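Local coordinates for protein beta-galactosidase (Marinomonas sp. ef1, PDB 6Y2K) that hydrolyses terminal beta-galactosides, as a cold-active yet thermally stable hexameric glycoside hydrolase of family GH42, at residues 56-61 against 66-71; 396-399 against 405-408; 422-427 against 431-436. One frame throughout, in Å; residues are numbered along the deposited sequence.

Interaction 1. Residues 56-61 against 66-71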
ATOM      1  N   GLU A  56      57.099 -26.734  18.989  1.00 20.62           N
ATOM      2  CA  GLU A  56      57.405 -26.926  17.574  1.00 21.64           C
ATOM      3  C   GLU A  56      56.722 -25.917  16.662  1.00 20.96           C
ATOM      4  O   GLU A  56      57.339 -25.427  15.716  1.00 19.31           O
ATOM      5  CB  GLU A  56      57.057 -28.344  17.130  1.00 23.38           C
ATOM      6  CG  GLU A  56      57.965 -29.386  17.767  1.00 25.39           C
ATOM      7  CD  GLU A  56      57.533 -30.820  17.521  1.00 26.91           C
ATOM      8  OE1 GLU A  56      56.520 -31.070  16.819  1.00 27.40           O
ATOM      9  OE2 GLU A  56      58.222 -31.710  18.055  1.00 29.28           O
ATOM     10  N   SER A  57      55.452 -25.625  16.941  1.00 20.38           N
ATOM     11  CA  SER A  57      54.690 -24.659  16.141  1.00 20.46           C
ATOM     12  C   SER A  57      55.307 -23.265  16.193  1.00 20.52           C
ATOM     13  O   SER A  57      55.463 -22.625  15.157  1.00 21.10           O
ATOM     14  CB  SER A  57      53.215 -24.607  16.584  1.00 19.93           C
ATOM     15  OG  SER A  57      52.504 -23.607  15.874  1.00 19.54           O
ATOM     16  N   LEU A  58      55.660 -22.799  17.387  1.00 20.86           N
ATOM     17  CA  LEU A  58      56.270 -21.479  17.531  1.00 21.41           C
ATOM     18  C   LEU A  58      57.598 -21.402  16.761  1.00 22.73           C
ATOM     19  O   LEU A  58      57.870 -20.392  16.119  1.00 22.81           O
ATOM     20  CB  LEU A  58      56.495 -21.119  18.996  1.00 20.89           C
ATOM     21  CG  LEU A  58      55.263 -20.910  19.886  1.00 20.76           C
ATOM     22  CD1 LEU A  58      55.692 -20.691  21.327  1.00 20.34           C
ATOM     23  CD2 LEU A  58      54.427 -19.739  19.406  1.00 20.96           C
ATOM     24  N   ASP A  59      58.404 -22.466  16.806  1.00 23.09           N
ATOM     25  CA  ASP A  59      59.671 -22.487  16.044  1.00 23.83           C
ATOM     26  C   ASP A  59      59.443 -22.412  14.531  1.00 22.86           C
ATOM     27  O   ASP A  59      60.137 -21.665  13.846  1.00 24.08           O
ATOM     28  CB  ASP A  59      60.546 -23.706  16.406  1.00 24.79           C
ATOM     29  CG  ASP A  59      61.230 -23.571  17.775  1.00 25.81           C
ATOM     30  OD1 ASP A  59      61.206 -22.481  18.399  1.00 25.95           O
ATOM     31  OD2 ASP A  59      61.805 -24.578  18.236  1.00 27.05           O
ATOM     32  N   ILE A  60      58.460 -23.151  14.019  1.00 22.54           N
ATOM     33  CA  ILE A  60      58.139 -23.127  12.587  1.00 22.31           C
ATOM     34  C   ILE A  60      57.683 -21.727  12.146  1.00 22.77           C
ATOM     35  O   ILE A  60      58.170 -21.202  11.138  1.00 22.01           O
ATOM     36  CB  ILE A  60      57.107 -24.219  12.209  1.00 22.74           C
ATOM     37  CG1 ILE A  60      57.780 -25.601  12.270  1.00 22.71           C
ATOM     38  CG2 ILE A  60      56.514 -23.986  10.815  1.00 22.55           C
ATOM     39  CD1 ILE A  60      56.827 -26.773  12.335  1.00 23.04           C
ATOM     40  N   LEU A  61      56.775 -21.124  12.917  1.00 22.16           N
ATOM     41  CA  LEU A  61      56.293 -19.769  12.636  1.00 21.58           C
ATOM     42  C   LEU A  61      57.442 -18.746  12.681  1.00 22.27           C
ATOM     43  O   LEU A  61      57.541 -17.891  11.801  1.00 21.57           O
ATOM     44  CB  LEU A  61      55.174 -19.372  13.613  1.00 20.69           C
ATOM     45  CG  LEU A  61      53.888 -20.204  13.511  1.00 20.19           C
ATOM     46  CD1 LEU A  61      52.987 -19.970  14.716  1.00 20.53           C
ATOM     47  CD2 LEU A  61      53.146 -19.904  12.212  1.00 20.23           C
ATOM     48  N   LEU A  66      57.415 -14.913  11.055  1.00 23.95           N
ATOM     49  CA  LEU A  66      56.100 -14.550  11.595  1.00 23.35           C
ATOM     50  C   LEU A  66      56.190 -14.272  13.087  1.00 22.86           C
ATOM     51  O   LEU A  66      56.784 -15.053  13.831  1.00 23.51           O
ATOM     52  CB  LEU A  66      55.084 -15.660  11.327  1.00 22.64           C
ATOM     53  CG  LEU A  66      54.890 -15.956   9.836  1.00 22.70           C
ATOM     54  CD1 LEU A  66      54.258 -17.320   9.614  1.00 22.38           C
ATOM     55  CD2 LEU A  66      54.074 -14.847   9.178  1.00 23.19           C
ATOM     56  N   LYS A  67      55.605 -13.152  13.504  1.00 22.01           N
ATOM     57  CA  LYS A  67      55.532 -12.754  14.899  1.00 22.21           C
ATOM     58  C   LYS A  67      54.265 -13.325  15.513  1.00 21.05           C
ATOM     59  O   LYS A  67      53.198 -13.220  14.918  1.00 21.31           O
ATOM     60  CB  LYS A  67      55.500 -11.231  15.011  1.00 24.54           C
ATOM     61  CG  LYS A  67      56.796 -10.547  14.609  1.00 26.49           C
ATOM     62  CD  LYS A  67      56.754  -9.069  14.969  1.00 28.79           C
ATOM     63  CE  LYS A  67      58.138  -8.440  14.925  1.00 30.86           C
ATOM     64  NZ  LYS A  67      58.776  -8.624  13.592  1.00 32.86           N
ATOM     65  N   VAL A  68      54.370 -13.911  16.704  1.00 19.18           N
ATOM     66  CA  VAL A  68      53.257 -14.662  17.283  1.00 18.46           C
ATOM     67  C   VAL A  68      52.562 -13.897  18.408  1.00 17.80           C
ATOM     68  O   VAL A  68      53.219 -13.290  19.257  1.00 17.96           O
ATOM     69  CB  VAL A  68      53.700 -16.057  17.765  1.00 18.48           C
ATOM     70  CG1 VAL A  68      52.552 -16.778  18.486  1.00 18.85           C
ATOM     71  CG2 VAL A  68      54.177 -16.882  16.573  1.00 18.59           C
ATOM     72  N   ILE A  69      51.226 -13.931  18.381  1.00 17.26           N
ATOM     73  CA  ILE A  69      50.384 -13.468  19.475  1.00 16.89           C
ATOM     74  C   ILE A  69      49.909 -14.731  20.183  1.00 16.93           C
ATOM     75  O   ILE A  69      49.150 -15.505  19.606  1.00 16.29           O
ATOM     76  CB  ILE A  69      49.149 -12.675  18.971  1.00 17.14           C
ATOM     77  CG1 ILE A  69      49.563 -11.464  18.117  1.00 17.34           C
ATOM     78  CG2 ILE A  69      48.276 -12.229  20.144  1.00 17.50           C
ATOM     79  CD1 ILE A  69      48.492 -11.001  17.143  1.00 17.15           C
ATOM     80  N   LEU A  70      50.352 -14.939  21.423  1.00 17.02           N
ATOM     81  CA  LEU A  70      50.059 -16.176  22.150  1.00 17.47           C
ATOM     82  C   LEU A  70      48.840 -15.943  23.044  1.00 16.69           C
ATOM     83  O   LEU A  70      48.837 -15.032  23.861  1.00 16.06           O
ATOM     84  CB  LEU A  70      51.255 -16.589  23.019  1.00 18.16           C
ATOM     85  CG  LEU A  70      51.762 -18.031  22.996  1.00 19.59           C
ATOM     86  CD1 LEU A  70      52.615 -18.301  24.236  1.00 19.58           C
ATOM     87  CD2 LEU A  70      50.678 -19.087  22.831  1.00 19.87           C
ATOM     88  N   GLY A  71      47.807 -16.761  22.891  1.00 16.62           N
ATOM     89  CA  GLY A  71      46.601 -16.633  23.724  1.00 16.41           C
ATOM     90  C   GLY A  71      46.634 -17.521  24.963  1.00 16.12           C
ATOM     91  O   GLY A  71      46.920 -18.706  24.845  1.00 16.44           O
TER

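Interaction 2. Residues 396-399 against 405-408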
ATOM      1  N   ILE A 396      54.252   8.117  -0.570  1.00 28.12           N
ATOM      2  CA  ILE A 396      54.434   9.192   0.418  1.00 28.23           C
ATOM      3  C   ILE A 396      55.802   9.160   1.126  1.00 28.29           C
ATOM      4  O   ILE A 396      55.995   9.864   2.114  1.00 27.41           O
ATOM      5  CB  ILE A 396      53.259   9.256   1.436  1.00 28.13           C
ATOM      6  CG1 ILE A 396      53.184   8.001   2.319  1.00 28.70           C
ATOM      7  CG2 ILE A 396      51.947   9.464   0.697  1.00 27.82           C
ATOM      8  CD1 ILE A 396      52.112   8.052   3.389  1.00 29.29           C
ATOM      9  N   GLY A 397      56.743   8.366   0.613  1.00 29.49           N
ATOM     10  CA  GLY A 397      58.133   8.365   1.100  1.00 30.03           C
ATOM     11  C   GLY A 397      58.356   7.880   2.522  1.00 30.39           C
ATOM     12  O   GLY A 397      59.249   8.380   3.222  1.00 30.99           O
ATOM     13  N   LEU A 398      57.557   6.906   2.953  1.00 30.10           N
ATOM     14  CA  LEU A 398      57.629   6.377   4.314  1.00 29.72           C
ATOM     15  C   LEU A 398      57.981   4.904   4.286  1.00 30.90           C
ATOM     16  O   LEU A 398      57.663   4.205   3.318  1.00 30.79           O
ATOM     17  CB  LEU A 398      56.287   6.552   5.025  1.00 29.27           C
ATOM     18  CG  LEU A 398      55.802   7.981   5.276  1.00 28.77           C
ATOM     19  CD1 LEU A 398      54.528   7.949   6.107  1.00 27.98           C
ATOM     20  CD2 LEU A 398      56.866   8.837   5.950  1.00 28.87           C
ATOM     21  N   ASP A 399      58.657   4.443   5.338  1.00 32.22           N
ATOM     22  CA  ASP A 399      58.812   2.997   5.576  1.00 34.57           C
ATOM     23  C   ASP A 399      57.595   2.478   6.363  1.00 35.00           C
ATOM     24  O   ASP A 399      56.786   3.271   6.864  1.00 32.70           O
ATOM     25  CB  ASP A 399      60.155   2.647   6.265  1.00 34.61           C
ATOM     26  CG  ASP A 399      60.315   3.254   7.656  1.00 36.02           C
ATOM     27  OD1 ASP A 399      59.319   3.494   8.374  1.00 35.82           O
ATOM     28  OD2 ASP A 399      61.480   3.468   8.053  1.00 38.39           O
ATOM     29  N   SER A 405      52.839   4.914  12.017  1.00 26.49           N
ATOM     30  CA  SER A 405      52.891   6.069  12.902  1.00 26.13           C
ATOM     31  C   SER A 405      52.145   7.315  12.406  1.00 25.19           C
ATOM     32  O   SER A 405      52.108   8.312  13.130  1.00 24.78           O
ATOM     33  CB  SER A 405      54.353   6.446  13.176  1.00 27.73           C
ATOM     34  OG  SER A 405      55.043   5.349  13.751  1.00 29.97           O
ATOM     35  N   LEU A 406      51.566   7.285  11.202  1.00 24.05           N
ATOM     36  CA  LEU A 406      50.726   8.400  10.735  1.00 23.97           C
ATOM     37  C   LEU A 406      49.690   8.769  11.799  1.00 23.04           C
ATOM     38  O   LEU A 406      49.128   7.874  12.441  1.00 21.59           O
ATOM     39  CB  LEU A 406      49.982   8.050   9.442  1.00 24.54           C
ATOM     40  CG  LEU A 406      50.744   8.089   8.118  1.00 25.34           C
ATOM     41  CD1 LEU A 406      49.869   7.498   7.020  1.00 25.49           C
ATOM     42  CD2 LEU A 406      51.176   9.508   7.781  1.00 25.24           C
ATOM     43  N   PRO A 407      49.435  10.077  11.992  1.00 22.85           N
ATOM     44  CA  PRO A 407      48.436  10.461  12.990  1.00 22.86           C
ATOM     45  C   PRO A 407      47.044   9.916  12.651  1.00 22.38           C
ATOM     46  O   PRO A 407      46.727   9.713  11.478  1.00 21.32           O
ATOM     47  CB  PRO A 407      48.467  11.998  12.980  1.00 23.42           C
ATOM     48  CG  PRO A 407      49.206  12.390  11.753  1.00 23.56           C
ATOM     49  CD  PRO A 407      50.074  11.243  11.355  1.00 23.19           C
ATOM     50  N   SER A 408      46.266   9.627  13.689  1.00 21.64           N
ATOM     51  CA  SER A 408      44.942   9.028  13.538  1.00 21.09           C
ATOM     52  C   SER A 408      43.796   9.774  14.212  1.00 20.52           C
ATOM     53  O   SER A 408      42.641   9.479  13.916  1.00 20.72           O
ATOM     54  CB  SER A 408      44.990   7.586  14.044  1.00 21.47           C
ATOM     55  OG  SER A 408      45.907   6.829  13.271  1.00 22.27           O
TER

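Interaction 3. Residues 422-427 against 431-436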
ATOM      1  N   TRP A 422      24.955   1.539  31.145  1.00 15.12           N
ATOM      2  CA  TRP A 422      24.295   0.677  32.136  1.00 15.18           C
ATOM      3  C   TRP A 422      23.093   1.376  32.779  1.00 15.29           C
ATOM      4  O   TRP A 422      22.002   0.803  32.852  1.00 15.27           O
ATOM      5  CB  TRP A 422      25.276   0.228  33.228  1.00 15.10           C
ATOM      6  CG  TRP A 422      26.522  -0.440  32.712  1.00 15.02           C
ATOM      7  CD1 TRP A 422      26.651  -1.153  31.558  1.00 14.98           C
ATOM      8  CD2 TRP A 422      27.804  -0.486  33.356  1.00 15.00           C
ATOM      9  NE1 TRP A 422      27.940  -1.617  31.428  1.00 15.40           N
ATOM     10  CE2 TRP A 422      28.666  -1.227  32.520  1.00 15.10           C
ATOM     11  CE3 TRP A 422      28.308   0.032  34.553  1.00 15.03           C
ATOM     12  CZ2 TRP A 422      30.003  -1.476  32.851  1.00 14.93           C
ATOM     13  CZ3 TRP A 422      29.645  -0.207  34.881  1.00 15.14           C
ATOM     14  CH2 TRP A 422      30.475  -0.956  34.026  1.00 15.11           C
ATOM     15  N   SER A 423      23.292   2.616  33.216  1.00 15.66           N
ATOM     16  CA  SER A 423      22.224   3.419  33.802  1.00 16.73           C
ATOM     17  C   SER A 423      21.009   3.519  32.866  1.00 16.84           C
ATOM     18  O   SER A 423      19.886   3.171  33.246  1.00 16.27           O
ATOM     19  CB  SER A 423      22.737   4.821  34.160  1.00 17.61           C
ATOM     20  OG  SER A 423      21.653   5.662  34.546  1.00 19.53           O
ATOM     21  N   LEU A 424      21.261   3.946  31.632  1.00 16.75           N
ATOM     22  CA  LEU A 424      20.198   4.143  30.648  1.00 17.37           C
ATOM     23  C   LEU A 424      19.534   2.833  30.172  1.00 16.47           C
ATOM     24  O   LEU A 424      18.353   2.827  29.841  1.00 16.46           O
ATOM     25  CB  LEU A 424      20.737   4.957  29.462  1.00 18.17           C
ATOM     26  CG  LEU A 424      21.191   6.376  29.853  1.00 19.26           C
ATOM     27  CD1 LEU A 424      22.186   6.928  28.850  1.00 19.61           C
ATOM     28  CD2 LEU A 424      20.020   7.320  29.965  1.00 19.66           C
ATOM     29  N   ASP A 425      20.287   1.737  30.117  1.00 16.18           N
ATOM     30  CA  ASP A 425      19.708   0.419  29.798  1.00 16.46           C
ATOM     31  C   ASP A 425      18.837  -0.122  30.940  1.00 16.13           C
ATOM     32  O   ASP A 425      17.898  -0.882  30.700  1.00 15.74           O
ATOM     33  CB  ASP A 425      20.808  -0.615  29.504  1.00 16.68           C
ATOM     34  CG  ASP A 425      21.451  -0.445  28.134  1.00 17.02           C
ATOM     35  OD1 ASP A 425      20.958   0.344  27.285  1.00 16.80           O
ATOM     36  OD2 ASP A 425      22.465  -1.145  27.913  1.00 16.66           O
ATOM     37  N   ILE A 426      19.179   0.239  32.175  1.00 16.31           N
ATOM     38  CA  ILE A 426      18.452  -0.240  33.361  1.00 16.91           C
ATOM     39  C   ILE A 426      17.032   0.343  33.390  1.00 17.14           C
ATOM     40  O   ILE A 426      16.071  -0.387  33.664  1.00 17.14           O
ATOM     41  CB  ILE A 426      19.276  -0.003  34.665  1.00 16.76           C
ATOM     42  CG1 ILE A 426      20.333  -1.112  34.805  1.00 17.28           C
ATOM     43  CG2 ILE A 426      18.397   0.021  35.912  1.00 16.67           C
ATOM     44  CD1 ILE A 426      21.454  -0.810  35.794  1.00 17.54           C
ATOM     45  N   GLN A 427      16.908   1.642  33.106  1.00 17.27           N
ATOM     46  CA  GLN A 427      15.591   2.286  32.922  1.00 17.37           C
ATOM     47  C   GLN A 427      15.622   3.164  31.669  1.00 17.06           C
ATOM     48  O   GLN A 427      15.935   4.362  31.746  1.00 16.86           O
ATOM     49  CB  GLN A 427      15.180   3.116  34.147  1.00 17.64           C
ATOM     50  CG  GLN A 427      14.860   2.284  35.381  1.00 18.54           C
ATOM     51  CD  GLN A 427      14.081   3.053  36.443  1.00 18.71           C
ATOM     52  OE1 GLN A 427      14.158   4.288  36.520  1.00 20.22           O
ATOM     53  NE2 GLN A 427      13.319   2.326  37.266  1.00 17.92           N
ATOM     54  N   ARG A 431      10.800   2.462  25.742  1.00 17.38           N
ATOM     55  CA  ARG A 431      11.393   1.218  25.248  0.50 17.98           C
ATOM     56  C   ARG A 431      12.091   1.414  23.888  1.00 18.02           C
ATOM     57  O   ARG A 431      12.968   0.630  23.521  1.00 18.94           O
ATOM     58  CB  ARG A 431      10.340   0.105  25.170  0.50 18.50           C
ATOM     59  CG  ARG A 431      10.925  -1.282  24.936  0.50 19.14           C
ATOM     60  CD  ARG A 431       9.928  -2.379  25.271  0.50 19.50           C
ATOM     61  NE  ARG A 431       9.617  -2.393  26.696  0.50 19.78           N
ATOM     62  CZ  ARG A 431       8.732  -3.201  27.262  0.50 19.81           C
ATOM     63  NH1 ARG A 431       8.067  -4.082  26.525  0.50 19.86           N
ATOM     64  NH2 ARG A 431       8.513  -3.123  28.566  0.50 19.64           N
ATOM     65  N   ALA A 432      11.711   2.454  23.147  1.00 17.45           N
ATOM     66  CA  ALA A 432      12.360   2.778  21.872  1.00 17.68           C
ATOM     67  C   ALA A 432      13.729   3.465  22.035  1.00 17.41           C
ATOM     68  O   ALA A 432      14.451   3.617  21.051  1.00 18.28           O
ATOM     69  CB  ALA A 432      11.439   3.645  21.025  1.00 17.73           C
ATOM     70  N   TYR A 433      14.080   3.881  23.254  1.00 16.84           N
ATOM     71  CA  TYR A 433      15.352   4.551  23.520  1.00 16.41           C
ATOM     72  C   TYR A 433      16.419   3.552  23.963  1.00 16.50           C
ATOM     73  O   TYR A 433      16.196   2.767  24.877  1.00 15.52           O
ATOM     74  CB  TYR A 433      15.194   5.620  24.614  1.00 16.46           C
ATOM     75  CG  TYR A 433      16.489   6.368  24.906  1.00 16.45           C
ATOM     76  CD1 TYR A 433      17.495   5.799  25.696  1.00 16.40           C
ATOM     77  CD2 TYR A 433      16.719   7.634  24.367  1.00 16.93           C
ATOM     78  CE1 TYR A 433      18.683   6.472  25.941  1.00 16.97           C
ATOM     79  CE2 TYR A 433      17.905   8.322  24.610  1.00 16.95           C
ATOM     80  CZ  TYR A 433      18.887   7.737  25.399  1.00 17.42           C
ATOM     81  OH  TYR A 433      20.071   8.415  25.636  1.00 18.61           O
ATOM     82  N   ARG A 434      17.594   3.646  23.343  1.00 16.84           N
ATOM     83  CA  ARG A 434      18.757   2.866  23.725  0.50 17.53           C
ATOM     84  C   ARG A 434      20.000   3.755  23.627  1.00 16.73           C
ATOM     85  O   ARG A 434      20.241   4.354  22.581  1.00 16.12           O
ATOM     86  CB  ARG A 434      18.871   1.674  22.791  0.50 18.97           C
ATOM     87  CG  ARG A 434      19.601   0.497  23.379  0.50 20.42           C
ATOM     88  CD  ARG A 434      18.673  -0.448  24.121  0.50 21.48           C
ATOM     89  NE  ARG A 434      19.220  -1.797  24.109  0.50 22.95           N
ATOM     90  CZ  ARG A 434      18.859  -2.742  23.247  0.50 23.64           C
ATOM     91  NH1 ARG A 434      19.424  -3.934  23.310  0.50 24.62           N
ATOM     92  NH2 ARG A 434      17.928  -2.505  22.337  0.50 24.01           N
ATOM     93  N   TYR A 435      20.771   3.851  24.709  1.00 16.22           N
ATOM     94  CA  TYR A 435      21.973   4.690  24.740  1.00 16.39           C
ATOM     95  C   TYR A 435      22.891   4.394  23.559  1.00 15.52           C
ATOM     96  O   TYR A 435      23.295   5.304  22.842  1.00 15.70           O
ATOM     97  CB  TYR A 435      22.739   4.474  26.035  1.00 16.82           C
ATOM     98  CG  TYR A 435      24.068   5.215  26.153  1.00 17.19           C
ATOM     99  CD1 TYR A 435      24.106   6.596  26.289  1.00 17.71           C
ATOM    100  CD2 TYR A 435      25.284   4.528  26.143  1.00 17.20           C
ATOM    101  CE1 TYR A 435      25.311   7.281  26.424  1.00 17.46           C
ATOM    102  CE2 TYR A 435      26.493   5.202  26.281  1.00 16.78           C
ATOM    103  CZ  TYR A 435      26.499   6.575  26.429  1.00 16.86           C
ATOM    104  OH  TYR A 435      27.682   7.263  26.573  1.00 16.24           O
ATOM    105  N   PHE A 436      23.204   3.121  23.363  1.00 15.02           N
ATOM    106  CA  PHE A 436      24.091   2.721  22.275  1.00 15.00           C
ATOM    107  C   PHE A 436      23.553   3.143  20.902  1.00 14.47           C
ATOM    108  O   PHE A 436      24.314   3.634  20.060  1.00 14.13           O
ATOM    109  CB  PHE A 436      24.356   1.209  22.296  1.00 15.13           C
ATOM    110  CG  PHE A 436      25.463   0.792  21.376  1.00 14.99           C
ATOM    111  CD1 PHE A 436      25.226   0.610  20.019  1.00 14.98           C
ATOM    112  CD2 PHE A 436      26.748   0.620  21.858  1.00 15.29           C
ATOM    113  CE1 PHE A 436      26.253   0.247  19.169  1.00 15.05           C
ATOM    114  CE2 PHE A 436      27.781   0.258  21.013  1.00 15.18           C
ATOM    115  CZ  PHE A 436      27.532   0.067  19.669  1.00 15.23           C
TER
HETATM  116  O   HOH W   1      19.569   2.654  27.045  1.00 14.29           O
HETATM  117  O   HOH W   2      22.410   0.810  24.977  1.00 18.00           O

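Interaction 1. Residues 56-61 against 66-71
L58 reaches out from helix 52-63 and lays its CD2 methyl over one branch of V68 on strand 67-71, with CD2 3.6 Å from V68 CG1. The two side chains cross at about a right angle, touching through these methyls. One turn further along the helix, L61 meets the other branch of the same valine: its CD1 lies 3.8 Å from V68 CG2, again with the side chains nearly perpendicular. V68 can serve both leucines because CG1 stands anti to its backbone N (chi1 175°) while CG2 stands anti to the carbonyl carbon, which presents one methyl to each. L61 divides its own branches in the same way, sending CD2 to L66 CD1, 3.8 Å off, where these two leucines lie aslant. The backbone closes this end: L66 N donates to L61 O over 3.1 Å, bent to 149° at the hydrogen, with the donor tilted 30° from the carbonyl plane. L66 CB also settles against that oxygen, 3.4 Å from L61 O. All four touching residues are buried; Y128 of helix 111-128 covers L58, and A21 and V32 cover L66. A helix packed in this way on the outer face of a parallel strand belongs to the right-handed beta-alpha-beta crossover from strand 29-34 to strand 67-71, the repeating unit of a TIM barrel.

Interaction 2. Residues 396-399 against 405-408
L406 offers a methyl to each of two side chains of 396-399, and the two branches of its fork make the contact. Its CD2 faces L398, where L398 CD1 lies 4.1 Å from L406 CD2 and the two leucine chains run obliquely to each other, meeting by their methyl ends. Its CD1 turns to I396, with I396 CD1 4.3 Å from L406 CD1, a looser approach. The isoleucine gets there by placing CG1 between its backbone N and carbonyl carbon (chi1 65°) and extending CD1 from it. On their own side of the contact I396 and L398 also press together, CD1 of I396 lying 3.6 Å from CD1 of L398, so that L406 meets two neighbouring methyl groups. L398 and L406 both hold CG anti to the carbonyl carbon and carry an extended second torsion, which pushes their methyls into the gap between backbones whose CA atoms stay 9.6 Å apart at L398 and L406. No hydrogen bond crosses, and only a small surface is buried. The partners sit at either end of a short helix. Helix 377-395 finishes in a Schellman motif with G397, at positive phi, as its C-prime residue; D399 then N-caps helix 400-404, its OD1 taking E402 N. V618 of strand 618-623 touches both I396 and L406, and R615 and R613 of strand 610-615 bond to L406 O and S408 O.

Interaction 3. Residues 422-427 against 431-436
L424 drives its CD1 methyl against the ring of Y435, and this is the tight half of the contact: L424 CD1 is 3.7 Å from Y435 CG, and L424 CB comes within 4.0 Å of Y435 CB, so the residues pack from root to branch. The 3.2 Å between L424 CD1 and Y435 CD1 is closer than carbons usually come and is doubtful as it stands. The leucine approaches the ring obliquely. Y435 holds CG anti to its backbone N (chi1 176°), which sets the ring alongside helix 418-426; its hydroxyl is bonded to D417 N. The other methyl, L424 CD2, meets Y433 CE1 at 4.3 Å, while R496 makes a cation-pi contact with that ring. L424, Y433 and Y435 are all buried.

The flank at D425 is wetter and looser. D425 OD1 accepts a hydrogen bond from each of two waters, at 2.7 Å for water 1. Water 1 in turn accepts from Y435 N and water 2 from F436 N, so the carboxylate reaches the first N-H groups of helix 435-448 through solvent; its charge probably suits that helix start. R434, at the N-cap position and exposed, is deposited in two conformers. In one of them its guanidinium presents an edge to D425, but R434 NE stays 4.2 Å from D425 OD1, beyond a salt bridge, with the group planes 66° apart. Consecutive helices packed across a short loop in this way form part of the crossover between parallel strands 412-415 and 453-456 in the alpha/beta trimerisation domain, of the glutaminase I-like clan.

How the interactions relate
Along the chain the three contacts follow in series, and none touches another. Interaction 1 belongs to the TIM barrel, joining helix 52-63 to the third barrel strand. Interaction 2 lies at the surface, where the chain leaves helix 377-395 and heads for strand 412-415, beside the antiparallel sheet near the C-terminus; its centre is about 28 Å from that of interaction 1. Interaction 3 sits in the trimerisation domain, its centre about 43 Å from interaction 1 and about 40 Å from interaction 2, on the other side of the chain's centre from both. Its Q427 and R431 reach a second subunit, so it borders a hexamer interface, whereas interactions 1 and 2 are internal to one chain.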